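Local coordinates for protein reducing end xylose-releasing exo-oligoxylanase (Paenibacillus barengoltzii G22, PDB 5YXT) that hydrolyses glycosidic bonds as a family 8 glycoside hydrolase, probably releasing xylose from the reducing ends of xylo-oligosaccharides, at residues 11-16 / 272-277; 267-272 / 279-284; 328-333 / 366-371; 136-141 / 202-207. One frame throughout, in Å; residues are numbered along the deposited sequence.

Contact 1 (11-16 / 272-277); sequences GTYRNL and DWEWFA
E274, near the C-terminal end of helix 263-276, pushes its carboxylate against loop 11-16 and grips R14 twice. OE2 of E274 accepts from the backbone N of R14 at 2.9 Å; the bond is nearly straight (167°) and meets the oxygen almost along its C-O axis. The other oxygen, OE1, forms a salt bridge with NH1 of R14 at 2.5 Å. Guanidinium and carboxylate planes stand 83° apart, which rules out a flat, two-pronged pairing. R14 sends CG anti to its own N (chi1 -172°) and bends at chi3, bringing NH1 back to the carboxylate that already holds its main chain. Water 1 donates to T12 O and, weakly, to E274 OE2. With an alanine at E274, the buried guanidinium of R14 would probably lose its counter-charge and the loop N-H its acceptor. Y13 adds an aromatic contact: its CE2 lies 3.9 Å from NE1 of W275, which sits at the edge of the tyrosine ring and in its plane. Both polar ends look elsewhere, Y13 OH to I375 N and W275 NE1 to Y373 O. Farther along the loop, N15 touches helix 24-40, while W275 packs on L134 of helix 126-143.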
loop_
_atom_site.group_PDB
_atom_site.type_symbol
_atom_site.label_atom_id
_atom_site.label_comp_id
_atom_site.label_asym_id
_atom_site.label_seq_id
_atom_site.Cartn_x
_atom_site.Cartn_y
_atom_site.Cartn_z
ATOM N N GLY C 11 -22.185 -21.898 7.399
ATOM C CA GLY C 11 -22.863 -21.470 8.601
ATOM C C GLY C 11 -21.984 -20.741 9.592
ATOM O O GLY C 11 -22.403 -20.537 10.731
ATOM N N THR C 12 -20.776 -20.353 9.205
ATOM C CA THR C 12 -19.869 -19.645 10.092
ATOM C C THR C 12 -19.510 -18.298 9.490
ATOM O O THR C 12 -19.391 -18.155 8.269
ATOM C CB THR C 12 -18.585 -20.450 10.362
ATOM O OG1 THR C 12 -17.810 -20.544 9.160
ATOM C CG2 THR C 12 -18.936 -21.857 10.866
ATOM N N TYR C 13 -19.328 -17.318 10.367
ATOM C CA TYR C 13 -19.197 -15.926 9.972
ATOM C C TYR C 13 -17.918 -15.335 10.531
ATOM O O TYR C 13 -17.537 -15.605 11.673
ATOM C CB TYR C 13 -20.411 -15.122 10.446
ATOM C CG TYR C 13 -21.674 -15.604 9.785
ATOM C CD1 TYR C 13 -22.345 -16.736 10.249
ATOM C CD2 TYR C 13 -22.173 -14.955 8.671
ATOM C CE1 TYR C 13 -23.488 -17.192 9.623
ATOM C CE2 TYR C 13 -23.309 -15.389 8.054
ATOM C CZ TYR C 13 -23.963 -16.505 8.524
ATOM O OH TYR C 13 -25.099 -16.917 7.872
ATOM N N ARG C 14 -17.265 -14.523 9.710
ATOM C CA ARG C 14 -16.078 -13.791 10.122
ATOM C C ARG C 14 -16.465 -12.649 11.055
ATOM O O ARG C 14 -17.395 -11.892 10.767
ATOM C CB ARG C 14 -15.374 -13.266 8.869
ATOM C CG ARG C 14 -14.009 -12.636 9.034
ATOM C CD ARG C 14 -13.152 -12.811 7.745
ATOM N NE ARG C 14 -13.696 -12.116 6.578
ATOM C CZ ARG C 14 -14.508 -12.674 5.689
ATOM N NH1 ARG C 14 -14.858 -13.935 5.844
ATOM N NH2 ARG C 14 -14.972 -11.981 4.643
ATOM N N ASN C 15 -15.775 -12.537 12.186
ATOM C CA ASN C 15 -15.859 -11.345 13.034
ATOM C C ASN C 15 -14.656 -10.497 12.646
ATOM O O ASN C 15 -13.582 -10.607 13.239
ATOM C CB ASN C 15 -15.859 -11.688 14.522
ATOM C CG ASN C 15 -15.970 -10.451 15.412
ATOM O OD1 ASN C 15 -15.664 -9.330 14.989
ATOM N ND2 ASN C 15 -16.400 -10.653 16.657
ATOM N N LEU C 16 -14.850 -9.654 11.627
ATOM C CA LEU C 16 -13.731 -8.931 11.033
ATOM C C LEU C 16 -13.070 -7.998 12.040
ATOM O O LEU C 16 -11.843 -7.871 12.056
ATOM C CB LEU C 16 -14.203 -8.150 9.804
ATOM C CG LEU C 16 -13.052 -7.696 8.899
ATOM C CD1 LEU C 16 -12.194 -8.883 8.528
ATOM C CD2 LEU C 16 -13.526 -6.955 7.637
ATOM N N ASP C 272 -22.292 -9.780 -0.029
ATOM C CA ASP C 272 -22.377 -10.905 -0.958
ATOM C C ASP C 272 -21.116 -11.753 -0.907
ATOM O O ASP C 272 -21.189 -12.988 -0.887
ATOM C CB ASP C 272 -22.619 -10.409 -2.383
ATOM C CG ASP C 272 -22.877 -11.550 -3.366
ATOM O OD1 ASP C 272 -23.554 -12.537 -3.003
ATOM O OD2 ASP C 272 -22.392 -11.469 -4.510
ATOM N N TRP C 273 -19.945 -11.106 -0.891
ATOM C CA TRP C 273 -18.708 -11.870 -0.846
ATOM C C TRP C 273 -18.634 -12.696 0.430
ATOM O O TRP C 273 -18.291 -13.884 0.390
ATOM C CB TRP C 273 -17.479 -10.974 -0.960
ATOM C CG TRP C 273 -16.253 -11.845 -0.931
ATOM C CD1 TRP C 273 -15.426 -12.077 0.135
ATOM C CD2 TRP C 273 -15.774 -12.672 -1.994
ATOM N NE1 TRP C 273 -14.444 -12.978 -0.212
ATOM C CE2 TRP C 273 -14.637 -13.360 -1.513
ATOM C CE3 TRP C 273 -16.187 -12.893 -3.309
ATOM C CZ2 TRP C 273 -13.914 -14.249 -2.304
ATOM C CZ3 TRP C 273 -15.463 -13.783 -4.097
ATOM C CH2 TRP C 273 -14.340 -14.445 -3.589
ATOM N N GLU C 274 -18.962 -12.092 1.577
ATOM C CA GLU C 274 -18.921 -12.851 2.822
ATOM C C GLU C 274 -19.919 -14.004 2.806
ATOM O O GLU C 274 -19.598 -15.104 3.263
ATOM C CB GLU C 274 -19.174 -11.940 4.032
ATOM C CG GLU C 274 -19.513 -12.682 5.346
ATOM C CD GLU C 274 -18.329 -13.451 5.972
ATOM O OE1 GLU C 274 -17.288 -13.672 5.307
ATOM O OE2 GLU C 274 -18.450 -13.856 7.155
ATOM N N TRP C 275 -21.126 -13.781 2.276
ATOM C CA TRP C 275 -22.163 -14.813 2.343
ATOM C C TRP C 275 -21.978 -15.900 1.297
ATOM O O TRP C 275 -22.327 -17.058 1.556
ATOM C CB TRP C 275 -23.560 -14.215 2.152
ATOM C CG TRP C 275 -24.155 -13.589 3.382
ATOM C CD1 TRP C 275 -23.538 -13.375 4.580
ATOM C CD2 TRP C 275 -25.481 -13.081 3.515
ATOM N NE1 TRP C 275 -24.403 -12.764 5.451
ATOM C CE2 TRP C 275 -25.603 -12.567 4.815
ATOM C CE3 TRP C 275 -26.577 -12.998 2.649
ATOM C CZ2 TRP C 275 -26.783 -11.987 5.277
ATOM C CZ3 TRP C 275 -27.747 -12.427 3.107
ATOM C CH2 TRP C 275 -27.845 -11.932 4.407
ATOM N N PHE C 276 -21.464 -15.559 0.119
ATOM C CA PHE C 276 -21.443 -16.503 -0.990
ATOM C C PHE C 276 -20.105 -16.623 -1.691
ATOM O O PHE C 276 -19.891 -17.632 -2.368
ATOM C CB PHE C 276 -22.533 -16.144 -2.015
ATOM C CG PHE C 276 -23.911 -16.458 -1.518
ATOM C CD1 PHE C 276 -24.400 -17.758 -1.579
ATOM C CD2 PHE C 276 -24.681 -15.485 -0.924
ATOM C CE1 PHE C 276 -25.650 -18.069 -1.088
ATOM C CE2 PHE C 276 -25.941 -15.786 -0.433
ATOM C CZ PHE C 276 -26.421 -17.073 -0.513
ATOM N N ALA C 277 -19.206 -15.650 -1.547
ATOM C CA ALA C 277 -17.859 -15.702 -2.119
ATOM C C ALA C 277 -17.902 -16.181 -3.570
ATOM O O ALA C 277 -17.122 -17.036 -3.995
ATOM C CB ALA C 277 -16.936 -16.572 -1.260
HETATM O O HOH W 1 -17.987 -16.546 6.347
HETATM O O HOH W 2 -19.192 -11.997 8.815
#

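Contact 2 (267-272 / 279-284); sequences ANLGLD and DPWQRE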
loop_
_atom_site.group_PDB
_atom_site.type_symbol
_atom_site.label_atom_id
_atom_site.label_comp_id
_atom_site.label_asym_id
_atom_site.label_seq_id
_atom_site.Cartn_x
_atom_site.Cartn_y
_atom_site.Cartn_z
ATOM N N ALA C 267 -21.072 -1.816 0.240
ATOM C CA ALA C 267 -21.501 -2.656 1.352
ATOM C C ALA C 267 -22.138 -3.942 0.853
ATOM O O ALA C 267 -21.885 -5.021 1.410
ATOM C CB ALA C 267 -22.474 -1.884 2.248
ATOM N N ASN C 268 -22.954 -3.846 -0.206
ATOM C CA ASN C 268 -23.581 -5.029 -0.797
ATOM C C ASN C 268 -22.544 -6.014 -1.323
ATOM O O ASN C 268 -22.721 -7.230 -1.197
ATOM C CB ASN C 268 -24.531 -4.617 -1.932
ATOM C CG ASN C 268 -25.716 -3.800 -1.443
ATOM O OD1 ASN C 268 -26.092 -3.881 -0.272
ATOM N ND2 ASN C 268 -26.312 -3.000 -2.341
ATOM N N LEU C 269 -21.492 -5.513 -1.981
ATOM C CA LEU C 269 -20.434 -6.396 -2.468
ATOM C C LEU C 269 -19.730 -7.093 -1.315
ATOM O O LEU C 269 -19.416 -8.292 -1.398
ATOM C CB LEU C 269 -19.419 -5.605 -3.299
ATOM C CG LEU C 269 -19.958 -4.904 -4.545
ATOM C CD1 LEU C 269 -18.898 -4.007 -5.167
ATOM C CD2 LEU C 269 -20.446 -5.937 -5.528
ATOM N N GLY C 270 -19.450 -6.349 -0.243
ATOM C CA GLY C 270 -18.859 -6.957 0.932
ATOM C C GLY C 270 -19.740 -8.051 1.507
ATOM O O GLY C 270 -19.249 -9.123 1.875
ATOM N N LEU C 271 -21.056 -7.806 1.573
ATOM C CA LEU C 271 -21.935 -8.803 2.189
ATOM C C LEU C 271 -22.131 -10.007 1.279
ATOM O O LEU C 271 -22.120 -11.149 1.755
ATOM C CB LEU C 271 -23.287 -8.202 2.573
ATOM C CG LEU C 271 -24.125 -9.099 3.497
ATOM C CD1 LEU C 271 -23.382 -9.399 4.785
ATOM C CD2 LEU C 271 -25.506 -8.527 3.806
ATOM N N ASP C 272 -22.292 -9.780 -0.029
ATOM C CA ASP C 272 -22.377 -10.905 -0.958
ATOM C C ASP C 272 -21.116 -11.753 -0.907
ATOM O O ASP C 272 -21.189 -12.988 -0.887
ATOM C CB ASP C 272 -22.619 -10.409 -2.383
ATOM C CG ASP C 272 -22.877 -11.550 -3.366
ATOM O OD1 ASP C 272 -23.554 -12.537 -3.003
ATOM O OD2 ASP C 272 -22.392 -11.469 -4.510
ATOM N N ASP C 279 -18.114 -14.213 -6.702
ATOM C CA ASP C 279 -17.568 -13.474 -7.837
ATOM C C ASP C 279 -16.320 -12.745 -7.378
ATOM O O ASP C 279 -16.416 -11.720 -6.682
ATOM C CB ASP C 279 -18.595 -12.502 -8.406
ATOM C CG ASP C 279 -18.087 -11.761 -9.630
ATOM O OD1 ASP C 279 -16.960 -12.044 -10.096
ATOM O OD2 ASP C 279 -18.830 -10.899 -10.135
ATOM N N PRO C 280 -15.139 -13.240 -7.739
ATOM C CA PRO C 280 -13.890 -12.593 -7.294
ATOM C C PRO C 280 -13.741 -11.158 -7.779
ATOM O O PRO C 280 -13.005 -10.381 -7.163
ATOM C CB PRO C 280 -12.795 -13.498 -7.878
ATOM C CG PRO C 280 -13.489 -14.783 -8.252
ATOM C CD PRO C 280 -14.900 -14.426 -8.579
ATOM N N TRP C 281 -14.442 -10.777 -8.846
ATOM C CA TRP C 281 -14.430 -9.390 -9.289
ATOM C C TRP C 281 -14.837 -8.440 -8.175
ATOM O O TRP C 281 -14.342 -7.311 -8.116
ATOM C CB TRP C 281 -15.361 -9.225 -10.489
ATOM C CG TRP C 281 -15.568 -7.804 -10.898
ATOM C CD1 TRP C 281 -14.832 -7.095 -11.806
ATOM C CD2 TRP C 281 -16.587 -6.917 -10.426
ATOM N NE1 TRP C 281 -15.320 -5.815 -11.911
ATOM C CE2 TRP C 281 -16.401 -5.682 -11.078
ATOM C CE3 TRP C 281 -17.627 -7.044 -9.502
ATOM C CZ2 TRP C 281 -17.228 -4.580 -10.851
ATOM C CZ3 TRP C 281 -18.454 -5.945 -9.273
ATOM C CH2 TRP C 281 -18.242 -4.728 -9.945
ATOM N N GLN C 282 -15.732 -8.879 -7.284
ATOM C CA GLN C 282 -16.171 -8.019 -6.188
ATOM C C GLN C 282 -14.995 -7.520 -5.350
ATOM O O GLN C 282 -14.992 -6.365 -4.911
ATOM C CB GLN C 282 -17.188 -8.760 -5.315
ATOM C CG GLN C 282 -18.433 -9.163 -6.100
ATOM C CD GLN C 282 -19.429 -9.943 -5.278
ATOM O OE1 GLN C 282 -19.096 -10.497 -4.229
ATOM N NE2 GLN C 282 -20.670 -9.991 -5.752
ATOM N N ARG C 283 -13.990 -8.370 -5.111
ATOM C CA ARG C 283 -12.824 -7.917 -4.347
ATOM C C ARG C 283 -12.062 -6.828 -5.089
ATOM O O ARG C 283 -11.607 -5.855 -4.476
ATOM C CB ARG C 283 -11.915 -9.109 -4.018
ATOM C CG ARG C 283 -12.744 -10.325 -3.674
ATOM C CD ARG C 283 -11.965 -11.483 -3.041
ATOM N NE ARG C 283 -11.004 -11.061 -2.034
ATOM C CZ ARG C 283 -11.314 -10.924 -0.763
ATOM N NH1 ARG C 283 -12.553 -11.170 -0.433
ATOM N NH2 ARG C 283 -10.417 -10.573 0.149
ATOM N N GLU C 284 -11.942 -6.958 -6.410
ATOM C CA GLU C 284 -11.285 -5.915 -7.185
ATOM C C GLU C 284 -12.074 -4.608 -7.137
ATOM O O GLU C 284 -11.486 -3.529 -6.996
ATOM C CB GLU C 284 -11.092 -6.373 -8.628
ATOM C CG GLU C 284 -9.889 -7.276 -8.823
ATOM C CD GLU C 284 -8.959 -6.765 -9.908
ATOM O OE1 GLU C 284 -8.497 -5.603 -9.796
ATOM O OE2 GLU C 284 -8.686 -7.522 -10.866
HETATM O O HOH W 3 -20.185 -12.996 -3.803
#
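W281 and Q282 meet L269 and D272 across the turn that joins two consecutive helices, and D279 sets up their approach. OD1 of D279 accepts from W281 N at 3.1 Å, a capping bond whose donor stands well above the carboxylate plane (60°), while its OD2 is held by H229 NE2. The W281 indole follows, stacked on the H229 ring; its CZ3 lies obliquely 4.2 Å from L269 CD2. Q282 has the largest share of the buried area. Its CG packs against the same L269 CD2 at 3.8 Å, and the chain continues extended (chi2 178°), which delivers the amide to D272. There NE2 of Q282 donates to D272 OD2 at 2.6 Å, almost straight (172°), with the acceptor in the amide plane and its anti lone pair in use. OD2 also receives a salt bridge from R225 NE. The amide oxygen of Q282 takes a hydrogen from water 3 at 2.8 Å, and the same water donates weakly to D272 OD2. A leucine in place of Q282 would probably leave D272 OD2 without this donor and water 3 without one acceptor. R283, next along, turns its CB away. Helix 281-294 thus runs back beside helix 263-276, a helical hairpin of the kind from which the (alpha/alpha)6 barrel of family 8 is built.

Contact 3 (328-333 / 366-371); sequences ASLAAD and LLALSG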
loop_
_atom_site.group_PDB
_atom_site.type_symbol
_atom_site.label_atom_id
_atom_site.label_comp_id
_atom_site.label_asym_id
_atom_site.label_seq_id
_atom_site.Cartn_x
_atom_site.Cartn_y
_atom_site.Cartn_z
ATOM N N ALA C 328 -17.520 -2.825 3.289
ATOM C CA ALA C 328 -16.927 -3.421 2.096
ATOM C C ALA C 328 -15.638 -4.186 2.387
ATOM O O ALA C 328 -15.256 -5.055 1.590
ATOM C CB ALA C 328 -16.659 -2.338 1.063
ATOM N N SER C 329 -14.984 -3.917 3.520
ATOM C CA SER C 329 -13.753 -4.630 3.862
ATOM C C SER C 329 -13.958 -6.135 4.011
ATOM O O SER C 329 -12.976 -6.885 3.997
ATOM C CB SER C 329 -13.160 -4.050 5.149
ATOM O OG SER C 329 -12.559 -2.781 4.902
ATOM N N LEU C 330 -15.200 -6.595 4.165
ATOM C CA LEU C 330 -15.479 -8.027 4.077
ATOM C C LEU C 330 -15.033 -8.618 2.740
ATOM O O LEU C 330 -14.802 -9.825 2.651
ATOM C CB LEU C 330 -16.972 -8.283 4.292
ATOM C CG LEU C 330 -17.514 -8.158 5.721
ATOM C CD1 LEU C 330 -19.003 -8.385 5.711
ATOM C CD2 LEU C 330 -16.831 -9.155 6.670
ATOM N N ALA C 331 -14.891 -7.799 1.703
ATOM C CA ALA C 331 -14.396 -8.268 0.412
ATOM C C ALA C 331 -13.004 -7.728 0.080
ATOM O O ALA C 331 -12.611 -7.713 -1.090
ATOM C CB ALA C 331 -15.385 -7.897 -0.698
ATOM N N ALA C 332 -12.241 -7.288 1.079
ATOM C CA ALA C 332 -10.957 -6.650 0.821
ATOM C C ALA C 332 -9.914 -7.160 1.806
ATOM O O ALA C 332 -10.226 -7.822 2.798
ATOM C CB ALA C 332 -11.067 -5.122 0.908
ATOM N N ASP C 333 -8.661 -6.817 1.527
ATOM C CA ASP C 333 -7.554 -7.164 2.408
ATOM C C ASP C 333 -6.426 -6.174 2.173
ATOM O O ASP C 333 -6.333 -5.568 1.105
ATOM C CB ASP C 333 -7.067 -8.597 2.166
ATOM C CG ASP C 333 -6.346 -9.171 3.360
ATOM O OD1 ASP C 333 -6.965 -9.247 4.447
ATOM O OD2 ASP C 333 -5.161 -9.541 3.213
ATOM N N LEU C 366 -21.793 -2.264 11.377
ATOM C CA LEU C 366 -21.341 -2.820 12.652
ATOM C C LEU C 366 -21.805 -4.261 12.820
ATOM O O LEU C 366 -21.049 -5.110 13.305
ATOM C CB LEU C 366 -21.848 -1.954 13.805
ATOM C CG LEU C 366 -21.340 -2.259 15.219
ATOM C CD1 LEU C 366 -19.822 -2.455 15.216
ATOM C CD2 LEU C 366 -21.774 -1.129 16.183
ATOM N N LEU C 367 -23.055 -4.553 12.448
ATOM C CA LEU C 367 -23.524 -5.941 12.453
ATOM C C LEU C 367 -22.672 -6.819 11.543
ATOM O O LEU C 367 -22.269 -7.924 11.924
ATOM C CB LEU C 367 -24.990 -6.003 12.025
ATOM C CG LEU C 367 -26.025 -5.583 13.066
ATOM C CD1 LEU C 367 -27.370 -5.453 12.380
ATOM C CD2 LEU C 367 -26.089 -6.618 14.192
ATOM N N ALA C 368 -22.417 -6.353 10.319
ATOM C CA ALA C 368 -21.675 -7.172 9.367
ATOM C C ALA C 368 -20.229 -7.351 9.808
ATOM O O ALA C 368 -19.687 -8.455 9.720
ATOM C CB ALA C 368 -21.738 -6.557 7.969
ATOM N N LEU C 369 -19.602 -6.288 10.318
ATOM C CA LEU C 369 -18.185 -6.356 10.662
ATOM C C LEU C 369 -17.931 -7.084 11.973
ATOM O O LEU C 369 -16.777 -7.409 12.268
ATOM C CB LEU C 369 -17.586 -4.949 10.749
ATOM C CG LEU C 369 -17.462 -4.218 9.412
ATOM C CD1 LEU C 369 -17.152 -2.737 9.637
ATOM C CD2 LEU C 369 -16.406 -4.884 8.538
ATOM N N SER C 370 -18.969 -7.321 12.769
ATOM C CA SER C 370 -18.832 -8.068 14.008
ATOM C C SER C 370 -19.244 -9.527 13.850
ATOM O O SER C 370 -19.228 -10.270 14.832
ATOM C CB SER C 370 -19.649 -7.399 15.126
ATOM O OG SER C 370 -21.041 -7.364 14.830
ATOM N N GLY C 371 -19.596 -9.952 12.636
ATOM C CA GLY C 371 -20.042 -11.314 12.416
ATOM C C GLY C 371 -21.473 -11.568 12.816
ATOM O O GLY C 371 -21.824 -12.707 13.153
#
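L330 lays its CD1 methyl over the CB of A368, 4.0 Å away, in a contact without a single hydrogen bond between the two segments. The same CD1 comes within 4.1 Å of A368 O, and CG of L330 lies 4.5 Å from CD2 of L369. CB of L330 points toward 366-371, and with CG anti to the carbonyl carbon (chi1 -74°) the side chain sets CD1 against A368; both partners sit on helix 355-369. The summed buried area of 137 Å² is accordingly modest, yet all three touching residues are buried.

The backbone of 328-333 turns tightly before the chain enters helix 335-345. A331 N bonds to A328 O at 2.8 Å and A332 N to S329 O, closing a short 3-10 segment that puts L330 on its helix-facing side. In the (alpha/alpha)6 barrel characteristic of glycoside hydrolase family 8, such a connection links successive helices; here the link between helices 318-327 and 335-345 packs on the C-terminal end of helix 355-369. That end closes with a Schellman motif: G371 takes a positive phi of 79°, and G371 N reaches back to A368 O. Just before it, S370 OG donates to L366 O at 2.7 Å, tilted 19° from the carbonyl plane, and is also bonded to N372 ND2.

Other helices fill in around the leucines. L369 leans on L16 and on F344 of helix 335-345, whereas S329 OG is hydrogen-bonded to Q290 NE2 and A337 O. The carbonyl O of L330 accepts a weak bond from R14 NH2.

Contact 4 (136-141 / 202-207); sequences LLFASH and YELFAL
L137 and F138 of helix 126-143 meet F205 and L204 of helix 199-208 in purely apolar helix-helix packing, part of the (alpha/alpha)6 barrel expected of this family. The evidence for a light touch is the 9.1 Å between the nearest CA atoms, L137 and F205, and a summed buried area of only 121 Å²: the methyls and rings, not the backbones, bridge the gap. The F138-L204 pair is marginally closer. CD1 of L204 lies 3.9 Å from CZ of F138, the two side chains crossing at about a right angle. W275 of helix 263-276 touches both residues, and W376 meets the F138 ring edge-to-face, which makes this half well enclosed. In the other pair, L137 holds CG anti to the carbonyl carbon (chi1 -75°), carrying CD1 obliquely to F205, 4.1 Å from both CD1 and CE1 of that ring, while W217 meets the ring edge-to-face. Farther along, S140, H141, A206 and L207 are partly exposed, and the H141 side chain does not touch 202-207 itself. Its ring instead meets W208 of the same helix 199-208 edge-to-face. ND1 of H141 bonds to W376 O, and L137 O lies 3.1 Å above the plane of the H141 imidazole, over its centre.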
loop_
_atom_site.group_PDB
_atom_site.type_symbol
_atom_site.label_atom_id
_atom_site.label_comp_id
_atom_site.label_asym_id
_atom_site.label_seq_id
_atom_site.Cartn_x
_atom_site.Cartn_y
_atom_site.Cartn_z
ATOM N N LEU C 136 -38.556 -10.957 6.613
ATOM C CA LEU C 136 -39.679 -11.812 6.991
ATOM C C LEU C 136 -39.308 -13.291 6.937
ATOM O O LEU C 136 -39.720 -14.074 7.803
ATOM C CB LEU C 136 -40.869 -11.526 6.075
ATOM C CG LEU C 136 -41.621 -10.216 6.353
ATOM C CD1 LEU C 136 -42.451 -9.791 5.145
ATOM C CD2 LEU C 136 -42.488 -10.317 7.637
ATOM N N LEU C 137 -38.550 -13.701 5.914
ATOM C CA LEU C 137 -38.101 -15.090 5.847
ATOM C C LEU C 137 -37.179 -15.419 7.012
ATOM O O LEU C 137 -37.307 -16.483 7.636
ATOM C CB LEU C 137 -37.400 -15.354 4.510
ATOM C CG LEU C 137 -38.342 -15.471 3.304
ATOM C CD1 LEU C 137 -37.570 -15.315 2.008
ATOM C CD2 LEU C 137 -39.081 -16.810 3.336
ATOM N N PHE C 138 -36.241 -14.513 7.316
ATOM C CA PHE C 138 -35.403 -14.664 8.500
ATOM C C PHE C 138 -36.247 -14.700 9.766
ATOM O O PHE C 138 -35.955 -15.462 10.688
ATOM C CB PHE C 138 -34.387 -13.518 8.599
ATOM C CG PHE C 138 -33.232 -13.618 7.621
ATOM C CD1 PHE C 138 -32.966 -14.809 6.943
ATOM C CD2 PHE C 138 -32.412 -12.518 7.385
ATOM C CE1 PHE C 138 -31.900 -14.894 6.027
ATOM C CE2 PHE C 138 -31.354 -12.600 6.489
ATOM C CZ PHE C 138 -31.104 -13.801 5.805
ATOM N N ALA C 139 -37.278 -13.854 9.848
ATOM C CA ALA C 139 -38.123 -13.870 11.039
ATOM C C ALA C 139 -38.859 -15.196 11.153
ATOM O O ALA C 139 -38.983 -15.757 12.247
ATOM C CB ALA C 139 -39.113 -12.697 11.004
ATOM N N SER C 140 -39.349 -15.710 10.026
ATOM C CA SER C 140 -39.989 -17.018 10.022
ATOM C C SER C 140 -39.025 -18.095 10.506
ATOM O O SER C 140 -39.420 -19.011 11.237
ATOM C CB SER C 140 -40.507 -17.333 8.617
ATOM O OG SER C 140 -41.105 -18.614 8.547
ATOM N N HIS C 141 -37.752 -17.985 10.137
ATOM C CA HIS C 141 -36.786 -19.022 10.493
ATOM C C HIS C 141 -36.291 -18.894 11.927
ATOM O O HIS C 141 -36.124 -19.912 12.616
ATOM C CB HIS C 141 -35.606 -18.991 9.523
ATOM C CG HIS C 141 -35.996 -19.263 8.104
ATOM N ND1 HIS C 141 -35.159 -19.010 7.040
ATOM C CD2 HIS C 141 -37.141 -19.762 7.578
ATOM C CE1 HIS C 141 -35.771 -19.343 5.919
ATOM N NE2 HIS C 141 -36.975 -19.800 6.218
ATOM N N TYR C 202 -31.042 -12.738 -3.603
ATOM C CA TYR C 202 -31.764 -13.551 -4.584
ATOM C C TYR C 202 -31.336 -15.011 -4.515
ATOM O O TYR C 202 -32.152 -15.902 -4.776
ATOM C CB TYR C 202 -31.590 -12.991 -6.004
ATOM C CG TYR C 202 -31.715 -11.478 -6.073
ATOM C CD1 TYR C 202 -32.562 -10.784 -5.206
ATOM C CD2 TYR C 202 -30.961 -10.745 -6.978
ATOM C CE1 TYR C 202 -32.644 -9.407 -5.243
ATOM C CE2 TYR C 202 -31.046 -9.385 -7.036
ATOM C CZ TYR C 202 -31.879 -8.712 -6.161
ATOM O OH TYR C 202 -31.924 -7.343 -6.209
ATOM N N GLU C 203 -30.081 -15.272 -4.130
ATOM C CA GLU C 203 -29.653 -16.642 -3.861
ATOM C C GLU C 203 -30.555 -17.300 -2.828
ATOM O O GLU C 203 -30.872 -18.489 -2.930
ATOM C CB GLU C 203 -28.210 -16.656 -3.358
ATOM C CG GLU C 203 -27.172 -16.235 -4.379
ATOM C CD GLU C 203 -26.637 -17.401 -5.189
ATOM O OE1 GLU C 203 -27.144 -18.534 -5.029
ATOM O OE2 GLU C 203 -25.696 -17.180 -5.985
ATOM N N LEU C 204 -30.961 -16.544 -1.821
ATOM C CA LEU C 204 -31.830 -17.081 -0.778
ATOM C C LEU C 204 -33.280 -17.156 -1.239
ATOM O O LEU C 204 -34.000 -18.095 -0.869
ATOM C CB LEU C 204 -31.703 -16.230 0.486
ATOM C CG LEU C 204 -30.285 -16.160 1.068
ATOM C CD1 LEU C 204 -30.254 -15.268 2.293
ATOM C CD2 LEU C 204 -29.761 -17.545 1.418
ATOM N N PHE C 205 -33.736 -16.187 -2.042
ATOM C CA PHE C 205 -35.068 -16.319 -2.623
ATOM C C PHE C 205 -35.154 -17.570 -3.488
ATOM O O PHE C 205 -36.188 -18.243 -3.512
ATOM C CB PHE C 205 -35.438 -15.080 -3.444
ATOM C CG PHE C 205 -35.494 -13.802 -2.634
ATOM C CD1 PHE C 205 -35.611 -13.837 -1.256
ATOM C CD2 PHE C 205 -35.435 -12.575 -3.266
ATOM C CE1 PHE C 205 -35.643 -12.662 -0.513
ATOM C CE2 PHE C 205 -35.479 -11.402 -2.539
ATOM C CZ PHE C 205 -35.583 -11.447 -1.156
ATOM N N ALA C 206 -34.067 -17.903 -4.190
ATOM C CA ALA C 206 -34.008 -19.111 -5.014
ATOM C C ALA C 206 -34.111 -20.398 -4.201
ATOM O O ALA C 206 -34.271 -21.474 -4.795
ATOM C CB ALA C 206 -32.711 -19.135 -5.825
ATOM N N LEU C 207 -33.983 -20.323 -2.878
ATOM C CA LEU C 207 -34.239 -21.460 -2.004
ATOM C C LEU C 207 -35.593 -21.408 -1.317
ATOM O O LEU C 207 -36.136 -22.462 -0.983
ATOM C CB LEU C 207 -33.167 -21.552 -0.913
ATOM C CG LEU C 207 -31.704 -21.403 -1.301
ATOM C CD1 LEU C 207 -30.931 -21.005 -0.051
ATOM C CD2 LEU C 207 -31.159 -22.693 -1.912
#

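How the contacts relate
Starting from the N terminus, contact 1 opens in the loop after helix 7-10 and closes on helix 263-276 with 255 residues between its segments, so the N-terminal region is tied to that helix. Contact 4 nests inside that long loop, joining helices 126-143 and 199-208, and touches contact 1 where W275 and F276 meet F138, L204 and E203. Contact 2 crosses contact 1: they share D272, and it closes the short turn between helices 263-276 and 281-294. Contact 3 follows in series, bringing the 328-333 connection onto helix 355-369; its centre lies about 8 Å from that of contact 1 but about 21 Å from that of contact 4.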